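Local coordinates for protein probable starch synthase 4, chloroplastic/amyloplastic (Arabidopsis thaliana, PDB 6GNE) that is a probable plastid starch synthase of the GT-B glycosyltransferase clan, with two Rossmann-like domains and ADP bound in the model, at residues S387-I392 and R457-Y462; I412-K417 and Y453-A458; P93-E98 and L129-Q134. All blocks are in the same frame, centred on the assembly; numbering follows the deposited sequence.

Contacts 1 and 2 belong to the C-terminal Rossmann-like domain, and contact 3 belongs to the N-terminal one. The first two share helix 448-464 and meet neighbouring strands of one parallel sheet. Their centres are about 6 Å apart, and A458 serves both. Contact 3 stands alone, with its centre about 45 Å from that of contact 2. Contacts 1 and 2 are fully buried, while contact 3 includes the partly exposed H95. Chemistry follows place. Contact 2 is wholly aliphatic at mid-strand. Contact 1 adds a water-bridged carboxylate and phenol where its strand begins. In contact 3 a single leucine makes the helix side of the touch, and the polar bonds lie off the interface.

Contact 1: S387-I392 and R457-Y462; sequences SDLFII and RAFNHY
D388 and Y462 meet where the D388 carboxylate comes obliquely to the CE2 corner of the phenol ring. D388 CG lies 3.6 Å from Y462 CE2. The carboxylate and ring planes are turned 47° apart, so the two groups do not stack. Y462 has CG anti to its own backbone N (chi1 176°), and this carries the ring from the helix to the start of the strand. No direct hydrogen bond joins the two polar ends, since D388 OD2 is 3.7 Å from Y462 OH. A water joins them instead. It donates to D388 OD1 at 2.6 Å. The same water is hydrogen-bonded to Y462 OH, also at 2.6 Å, and lies in the plane of the ring at its edge. The other carboxylate oxygen, OD2, has a salt bridge to K293 and a hydrogen bond from L311 N. The Y462 ring also has a cation-pi contact with R308 and an edge-to-face contact with W469.

The apolar half belongs to L389, the first residue of strand 389-392. Its CG stands anti to the carbonyl carbon (chi1 -68°), and its two methyls then reach different residues of the helix. L389 CD1 reaches the F459 ring, 3.6 Å from CE1. L389 CD2 lies 4.0 Å from the A458 methyl, CB. F459 turns the end of its side chain back toward the sheet, where it also touches V312 of the adjacent strand and P310.

Helix 448-464 thus packs on the parallel sheet of a Rossmann-like domain. Both oxygens of D388 have partners, one the water and the other K293 with L311 N. The lysine and the backbone N-H would probably hold D388 as a carboxylate, although it is buried.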
# COMPACT_ATOMS: atom_id res chain seq x y z
N SER A 387 -8.64 -4.47 -19.24
CA SER A 387 -7.33 -4.83 -19.77
C SER A 387 -7.16 -6.35 -19.87
O SER A 387 -7.70 -7.09 -19.06
CB SER A 387 -6.22 -4.19 -18.91
OG SER A 387 -6.23 -4.71 -17.60
N ASP A 388 -6.41 -6.78 -20.88
CA ASP A 388 -6.01 -8.17 -21.05
C ASP A 388 -4.69 -8.46 -20.35
O ASP A 388 -4.45 -9.60 -19.91
CB ASP A 388 -5.84 -8.48 -22.51
CG ASP A 388 -7.09 -8.22 -23.28
OD1 ASP A 388 -8.12 -8.86 -22.94
OD2 ASP A 388 -7.05 -7.33 -24.16
N LEU A 389 -3.84 -7.44 -20.29
CA LEU A 389 -2.52 -7.54 -19.72
C LEU A 389 -2.29 -6.33 -18.81
O LEU A 389 -2.83 -5.25 -19.05
CB LEU A 389 -1.49 -7.55 -20.85
CG LEU A 389 -1.47 -8.77 -21.77
CD1 LEU A 389 -0.61 -8.58 -22.99
CD2 LEU A 389 -0.93 -9.95 -21.00
N PHE A 390 -1.46 -6.54 -17.80
CA PHE A 390 -1.16 -5.52 -16.80
C PHE A 390 0.32 -5.57 -16.43
O PHE A 390 0.82 -6.63 -16.03
CB PHE A 390 -2.02 -5.74 -15.54
CG PHE A 390 -1.94 -4.60 -14.58
CD1 PHE A 390 -0.93 -4.54 -13.62
CD2 PHE A 390 -2.84 -3.54 -14.67
CE1 PHE A 390 -0.81 -3.47 -12.77
CE2 PHE A 390 -2.75 -2.46 -13.79
CZ PHE A 390 -1.73 -2.43 -12.84
N ILE A 391 1.00 -4.43 -16.51
CA ILE A 391 2.47 -4.42 -16.32
C ILE A 391 2.92 -3.83 -14.98
O ILE A 391 2.42 -2.79 -14.57
CB ILE A 391 3.21 -3.73 -17.48
CG1 ILE A 391 2.78 -2.26 -17.67
CG2 ILE A 391 3.03 -4.51 -18.77
CD1 ILE A 391 3.91 -1.41 -18.22
N ILE A 392 3.87 -4.50 -14.33
CA ILE A 392 4.46 -4.05 -13.06
C ILE A 392 5.98 -4.30 -13.18
O ILE A 392 6.53 -5.27 -12.63
CB ILE A 392 3.91 -4.77 -11.77
CG1 ILE A 392 2.50 -5.34 -11.97
CG2 ILE A 392 3.90 -3.85 -10.55
CD1 ILE A 392 2.43 -6.61 -12.80
N ARG A 457 6.22 -12.94 -25.37
CA ARG A 457 5.55 -14.21 -25.04
C ARG A 457 4.11 -13.99 -24.66
O ARG A 457 3.26 -14.75 -25.04
CB ARG A 457 6.29 -15.00 -23.97
CG ARG A 457 7.64 -15.52 -24.46
CD ARG A 457 8.40 -16.32 -23.41
NE ARG A 457 8.84 -15.51 -22.27
CZ ARG A 457 8.29 -15.52 -21.05
NH1 ARG A 457 8.76 -14.72 -20.12
NH2 ARG A 457 7.28 -16.35 -20.73
N ALA A 458 3.82 -12.93 -23.94
CA ALA A 458 2.47 -12.63 -23.53
C ALA A 458 1.59 -12.32 -24.75
O ALA A 458 0.47 -12.84 -24.85
CB ALA A 458 2.45 -11.48 -22.55
N PHE A 459 2.10 -11.53 -25.68
CA PHE A 459 1.37 -11.24 -26.94
C PHE A 459 1.16 -12.47 -27.80
O PHE A 459 0.09 -12.66 -28.33
CB PHE A 459 2.05 -10.14 -27.77
CG PHE A 459 1.64 -8.75 -27.36
CD1 PHE A 459 1.72 -8.34 -26.04
CD2 PHE A 459 1.17 -7.86 -28.31
CE1 PHE A 459 1.33 -7.08 -25.66
CE2 PHE A 459 0.79 -6.58 -27.96
CZ PHE A 459 0.87 -6.19 -26.63
N ASN A 460 2.19 -13.31 -27.90
CA ASN A 460 2.09 -14.63 -28.57
C ASN A 460 1.00 -15.51 -27.96
O ASN A 460 0.13 -15.99 -28.68
CB ASN A 460 3.44 -15.40 -28.55
CG ASN A 460 4.46 -14.87 -29.58
OD1 ASN A 460 4.24 -13.85 -30.28
ND2 ASN A 460 5.60 -15.55 -29.65
N HIS A 461 1.05 -15.71 -26.64
CA HIS A 461 0.04 -16.51 -25.93
C HIS A 461 -1.37 -15.97 -26.16
O HIS A 461 -2.27 -16.74 -26.46
CB HIS A 461 0.35 -16.62 -24.43
CG HIS A 461 1.32 -17.71 -24.08
ND1 HIS A 461 0.92 -18.96 -23.65
CD2 HIS A 461 2.69 -17.75 -24.10
CE1 HIS A 461 1.99 -19.71 -23.41
NE2 HIS A 461 3.08 -19.00 -23.68
N TYR A 462 -1.55 -14.65 -26.06
CA TYR A 462 -2.85 -14.02 -26.26
C TYR A 462 -3.38 -14.25 -27.68
O TYR A 462 -4.51 -14.66 -27.85
CB TYR A 462 -2.78 -12.51 -25.94
CG TYR A 462 -4.07 -11.76 -26.21
CD1 TYR A 462 -4.34 -11.23 -27.47
CD2 TYR A 462 -5.04 -11.59 -25.21
CE1 TYR A 462 -5.53 -10.54 -27.72
CE2 TYR A 462 -6.23 -10.90 -25.45
CZ TYR A 462 -6.47 -10.39 -26.71
OH TYR A 462 -7.63 -9.72 -26.98
O HOH W 1 -9.48 -9.39 -25.15

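Contact 2: I412-K417 and Y453-A458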
# COMPACT_ATOMS: atom_id res chain seq x y z
N ILE A 412 -3.91 -10.33 -16.98
CA ILE A 412 -2.73 -11.17 -16.72
C ILE A 412 -1.46 -10.36 -16.57
O ILE A 412 -1.13 -9.58 -17.44
CB ILE A 412 -2.53 -12.18 -17.85
CG1 ILE A 412 -3.80 -13.05 -18.00
CG2 ILE A 412 -1.31 -13.05 -17.60
CD1 ILE A 412 -4.27 -13.73 -16.72
N PRO A 413 -0.74 -10.53 -15.45
CA PRO A 413 0.34 -9.63 -15.14
C PRO A 413 1.64 -9.95 -15.85
O PRO A 413 1.93 -11.10 -16.15
CB PRO A 413 0.54 -9.79 -13.62
CG PRO A 413 0.07 -11.15 -13.34
CD PRO A 413 -1.05 -11.39 -14.29
N ILE A 414 2.40 -8.89 -16.10
CA ILE A 414 3.75 -8.97 -16.57
C ILE A 414 4.58 -8.19 -15.55
O ILE A 414 4.42 -6.97 -15.43
CB ILE A 414 3.92 -8.34 -17.98
CG1 ILE A 414 2.91 -8.96 -18.97
CG2 ILE A 414 5.39 -8.41 -18.44
CD1 ILE A 414 2.94 -8.33 -20.34
N ALA A 415 5.48 -8.89 -14.86
CA ALA A 415 6.09 -8.38 -13.66
C ALA A 415 7.57 -8.70 -13.60
O ALA A 415 8.00 -9.77 -14.03
CB ALA A 415 5.40 -8.98 -12.45
N ARG A 416 8.34 -7.79 -13.00
CA ARG A 416 9.72 -8.09 -12.71
C ARG A 416 9.83 -8.94 -11.43
O ARG A 416 9.07 -8.73 -10.51
CB ARG A 416 10.56 -6.82 -12.62
CG ARG A 416 12.04 -7.10 -12.93
CD ARG A 416 12.90 -5.85 -12.88
NE ARG A 416 13.28 -5.56 -11.51
CZ ARG A 416 14.32 -6.08 -10.87
NH1 ARG A 416 14.54 -5.71 -9.63
NH2 ARG A 416 15.12 -6.95 -11.46
N LYS A 417 10.74 -9.91 -11.42
CA LYS A 417 10.92 -10.81 -10.28
C LYS A 417 11.66 -10.12 -9.16
O LYS A 417 12.89 -10.14 -9.09
CB LYS A 417 11.69 -12.07 -10.67
CG LYS A 417 10.82 -13.12 -11.29
CD LYS A 417 11.64 -14.13 -12.10
CE LYS A 417 11.98 -15.39 -11.31
NZ LYS A 417 12.61 -16.36 -12.27
N TYR A 453 11.16 -9.81 -23.89
CA TYR A 453 10.91 -11.25 -23.97
C TYR A 453 9.64 -11.65 -23.24
O TYR A 453 8.86 -12.45 -23.77
CB TYR A 453 12.13 -12.05 -23.47
CG TYR A 453 12.04 -13.54 -23.75
CD1 TYR A 453 11.80 -14.02 -25.06
CD2 TYR A 453 12.18 -14.49 -22.70
CE1 TYR A 453 11.71 -15.38 -25.32
CE2 TYR A 453 12.08 -15.85 -22.95
CZ TYR A 453 11.86 -16.29 -24.26
OH TYR A 453 11.78 -17.63 -24.53
N ALA A 454 9.38 -11.09 -22.06
CA ALA A 454 8.11 -11.33 -21.39
C ALA A 454 6.91 -10.79 -22.18
O ALA A 454 5.89 -11.46 -22.29
CB ALA A 454 8.12 -10.76 -19.98
N LEU A 455 7.03 -9.58 -22.71
CA LEU A 455 5.95 -8.98 -23.47
C LEU A 455 5.67 -9.76 -24.77
O LEU A 455 4.51 -10.04 -25.09
CB LEU A 455 6.26 -7.52 -23.76
CG LEU A 455 5.08 -6.70 -24.30
CD1 LEU A 455 4.09 -6.39 -23.19
CD2 LEU A 455 5.55 -5.38 -24.89
N GLU A 456 6.72 -10.12 -25.50
CA GLU A 456 6.63 -10.95 -26.72
C GLU A 456 5.85 -12.23 -26.43
O GLU A 456 4.90 -12.53 -27.15
CB GLU A 456 8.04 -11.26 -27.24
CG GLU A 456 8.15 -12.18 -28.47
CD GLU A 456 9.59 -12.65 -28.79
OE1 GLU A 456 10.43 -12.81 -27.86
OE2 GLU A 456 9.93 -12.90 -29.97
N ARG A 457 6.22 -12.94 -25.37
CA ARG A 457 5.55 -14.21 -25.04
C ARG A 457 4.11 -13.99 -24.66
O ARG A 457 3.26 -14.75 -25.04
CB ARG A 457 6.29 -15.00 -23.97
CG ARG A 457 7.64 -15.52 -24.46
CD ARG A 457 8.40 -16.32 -23.41
NE ARG A 457 8.84 -15.51 -22.27
CZ ARG A 457 8.29 -15.52 -21.05
NH1 ARG A 457 8.76 -14.72 -20.12
NH2 ARG A 457 7.28 -16.35 -20.73
N ALA A 458 3.82 -12.93 -23.94
CA ALA A 458 2.47 -12.63 -23.53
C ALA A 458 1.59 -12.32 -24.75
O ALA A 458 0.47 -12.84 -24.85
CB ALA A 458 2.45 -11.48 -22.55
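A Rossmann-like sheet with strand order 3-2-1-4-5-6 is covered here by helix 448-464, and strand 412-416 is the fifth in that order. The strand and the helix segment run nearly antiparallel, at 165°, with axes 9.2 Å apart. I414 carries the strand side of the contact alone. Its two branches go to different parts of the helix. I414 CG2 lies 3.9 Å from the A454 methyl, CB. The longer branch is extended (chi2 176°) and carries CD1 to L455 and A458. I414 CD1 lies 3.6 Å from L455 CD1, with the two side chains crossing at a slant. I414 CD1 is also 3.9 Å from A458 CB. A454 and A458 are one helical turn apart, so both small methyls face the same isoleucine. The first bond of the L455 side chain does not point at the strand, but its end comes nearer to it.

The next residue, A415, points to the other face of the sheet. The backbone of I414 is tied to strand 389-392 by a probable hydrogen bond between I414 N and F390 O. The polar groups lie farther off. R457 makes salt bridges to D427 and D429, and its NE sits over one face of the Y453 ring, offset toward the rim. R416 gives NE, NH1 and NH2 to the carbonyls of S394, I395 and Q444.

Every touch across this interface is aliphatic, with no hydrogen bond between the segments. The contact therefore rests on the fit of one branched side chain to two alanines and a leucine.

Contact 3: P93-E98 and L129-Q134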
# COMPACT_ATOMS: atom_id res chain seq x y z
N PRO A 93 -14.96 1.00 12.91
CA PRO A 93 -14.96 2.27 13.64
C PRO A 93 -13.66 3.04 13.46
O PRO A 93 -12.60 2.46 13.55
CB PRO A 93 -15.13 1.85 15.12
CG PRO A 93 -15.44 0.40 15.11
CD PRO A 93 -14.91 -0.15 13.82
N VAL A 94 -13.76 4.34 13.21
CA VAL A 94 -12.59 5.19 13.01
C VAL A 94 -12.68 6.43 13.89
O VAL A 94 -13.77 6.96 14.09
CB VAL A 94 -12.46 5.61 11.54
CG1 VAL A 94 -11.15 6.36 11.31
CG2 VAL A 94 -12.54 4.38 10.64
N HIS A 95 -11.53 6.85 14.41
CA HIS A 95 -11.36 8.07 15.18
C HIS A 95 -10.44 8.95 14.36
O HIS A 95 -9.31 8.58 14.08
CB HIS A 95 -10.75 7.79 16.56
CG HIS A 95 -11.73 7.23 17.55
ND1 HIS A 95 -11.97 5.87 17.66
CD2 HIS A 95 -12.56 7.84 18.44
CE1 HIS A 95 -12.90 5.68 18.59
NE2 HIS A 95 -13.28 6.85 19.07
N PHE A 96 -10.94 10.11 13.94
CA PHE A 96 -10.15 11.09 13.20
C PHE A 96 -9.74 12.22 14.14
O PHE A 96 -10.58 12.84 14.78
CB PHE A 96 -10.98 11.71 12.07
CG PHE A 96 -11.61 10.72 11.14
CD1 PHE A 96 -12.87 10.22 11.40
CD2 PHE A 96 -10.97 10.34 9.98
CE1 PHE A 96 -13.47 9.34 10.52
CE2 PHE A 96 -11.57 9.46 9.09
CZ PHE A 96 -12.81 8.95 9.38
N ILE A 97 -8.44 12.49 14.22
CA ILE A 97 -7.93 13.53 15.11
C ILE A 97 -7.79 14.83 14.32
O ILE A 97 -7.08 14.86 13.32
CB ILE A 97 -6.59 13.11 15.75
CG1 ILE A 97 -6.76 11.77 16.50
CG2 ILE A 97 -6.08 14.15 16.71
CD1 ILE A 97 -5.51 11.34 17.26
N GLU A 98 -8.47 15.87 14.77
CA GLU A 98 -8.33 17.22 14.21
C GLU A 98 -7.56 18.15 15.18
O GLU A 98 -8.15 18.68 16.11
CB GLU A 98 -9.70 17.81 13.88
CG GLU A 98 -9.62 19.03 13.01
CD GLU A 98 -10.96 19.65 12.66
OE1 GLU A 98 -12.06 19.30 13.20
OE2 GLU A 98 -10.86 20.56 11.83
N LEU A 129 -1.99 8.21 20.98
CA LEU A 129 -1.82 7.56 22.29
C LEU A 129 -2.57 8.28 23.42
O LEU A 129 -3.16 7.63 24.29
CB LEU A 129 -0.34 7.43 22.65
CG LEU A 129 0.38 6.39 21.79
CD1 LEU A 129 1.87 6.46 22.02
CD2 LEU A 129 -0.19 5.00 22.03
N GLU A 130 -2.54 9.60 23.38
CA GLU A 130 -3.28 10.44 24.32
C GLU A 130 -4.78 10.19 24.25
O GLU A 130 -5.42 10.05 25.26
CB GLU A 130 -2.94 11.91 24.04
CG GLU A 130 -3.15 12.86 25.19
CD GLU A 130 -2.30 12.52 26.37
OE1 GLU A 130 -2.86 12.04 27.37
OE2 GLU A 130 -1.05 12.72 26.30
N LEU A 131 -5.33 10.09 23.05
CA LEU A 131 -6.74 9.74 22.89
C LEU A 131 -7.05 8.41 23.55
O LEU A 131 -8.07 8.29 24.22
CB LEU A 131 -7.15 9.74 21.40
CG LEU A 131 -8.44 9.01 20.97
CD1 LEU A 131 -9.70 9.64 21.56
CD2 LEU A 131 -8.51 8.96 19.45
N LEU A 132 -6.18 7.42 23.37
CA LEU A 132 -6.39 6.10 24.02
C LEU A 132 -6.41 6.18 25.56
O LEU A 132 -7.34 5.67 26.22
CB LEU A 132 -5.35 5.08 23.53
CG LEU A 132 -5.49 4.63 22.08
CD1 LEU A 132 -4.37 3.68 21.71
CD2 LEU A 132 -6.85 3.99 21.82
N LEU A 133 -5.37 6.82 26.11
CA LEU A 133 -5.24 7.01 27.55
C LEU A 133 -6.51 7.68 28.08
O LEU A 133 -7.20 7.13 28.92
CB LEU A 133 -4.00 7.86 27.87
CG LEU A 133 -3.74 8.26 29.34
CD1 LEU A 133 -3.41 7.05 30.23
CD2 LEU A 133 -2.64 9.31 29.43
N GLN A 134 -6.82 8.85 27.53
CA GLN A 134 -7.93 9.68 28.04
C GLN A 134 -9.33 9.09 27.92
O GLN A 134 -10.21 9.54 28.62
CB GLN A 134 -7.87 11.11 27.47
CG GLN A 134 -6.77 11.95 28.12
CD GLN A 134 -6.73 13.41 27.68
OE1 GLN A 134 -7.78 14.05 27.46
NE2 GLN A 134 -5.51 13.94 27.55
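E130 OE2 is hydrogen-bonded to Y160 OH and has a long, weak ion pair with R126. The other oxygen of the same carboxylate takes a bond from one turn further along the helix. Q134 NE2 donates to E130 OE1 at 3.3 Å, with a fairly straight N-H...O angle of 160°. The amide keeps the acceptor close to its own plane. It comes, however, from above the carboxylate plane, 41° out of it. Q134 NE2 also makes a weak hydrogen bond to E72 O. These bonds belong to the helix and its surroundings; neither E130 nor Q134 touches the strand.

The touch between helix and strand depends on L131. Its CG is anti to the backbone N (chi1 162°), which sends CD2 toward the strand. L131 CD2 lies 3.8 Å from H95 CB and slightly farther from H95 CG. The leucine and histidine side chains cross at about a right angle. The same methyl reaches I97 more loosely, with 4.4 Å between L131 CD2 and I97 CD1.

Helix 117-134 here covers one face of the sheet in the N-terminal Rossmann-like domain of this GT-B fold. Strand 92-100 runs parallel to strand 45-51 on one side and antiparallel to strand 78-89 on the other. H95 and I97 are two residues apart and so point to the same face of it. F96, between them, points to the opposite face, where V94 CG1 lies over its ring. L132 extends the helix packing to I49 of the adjacent strand. On the far side of the helix, L129 packs against V152 and L155 of helix 152-160.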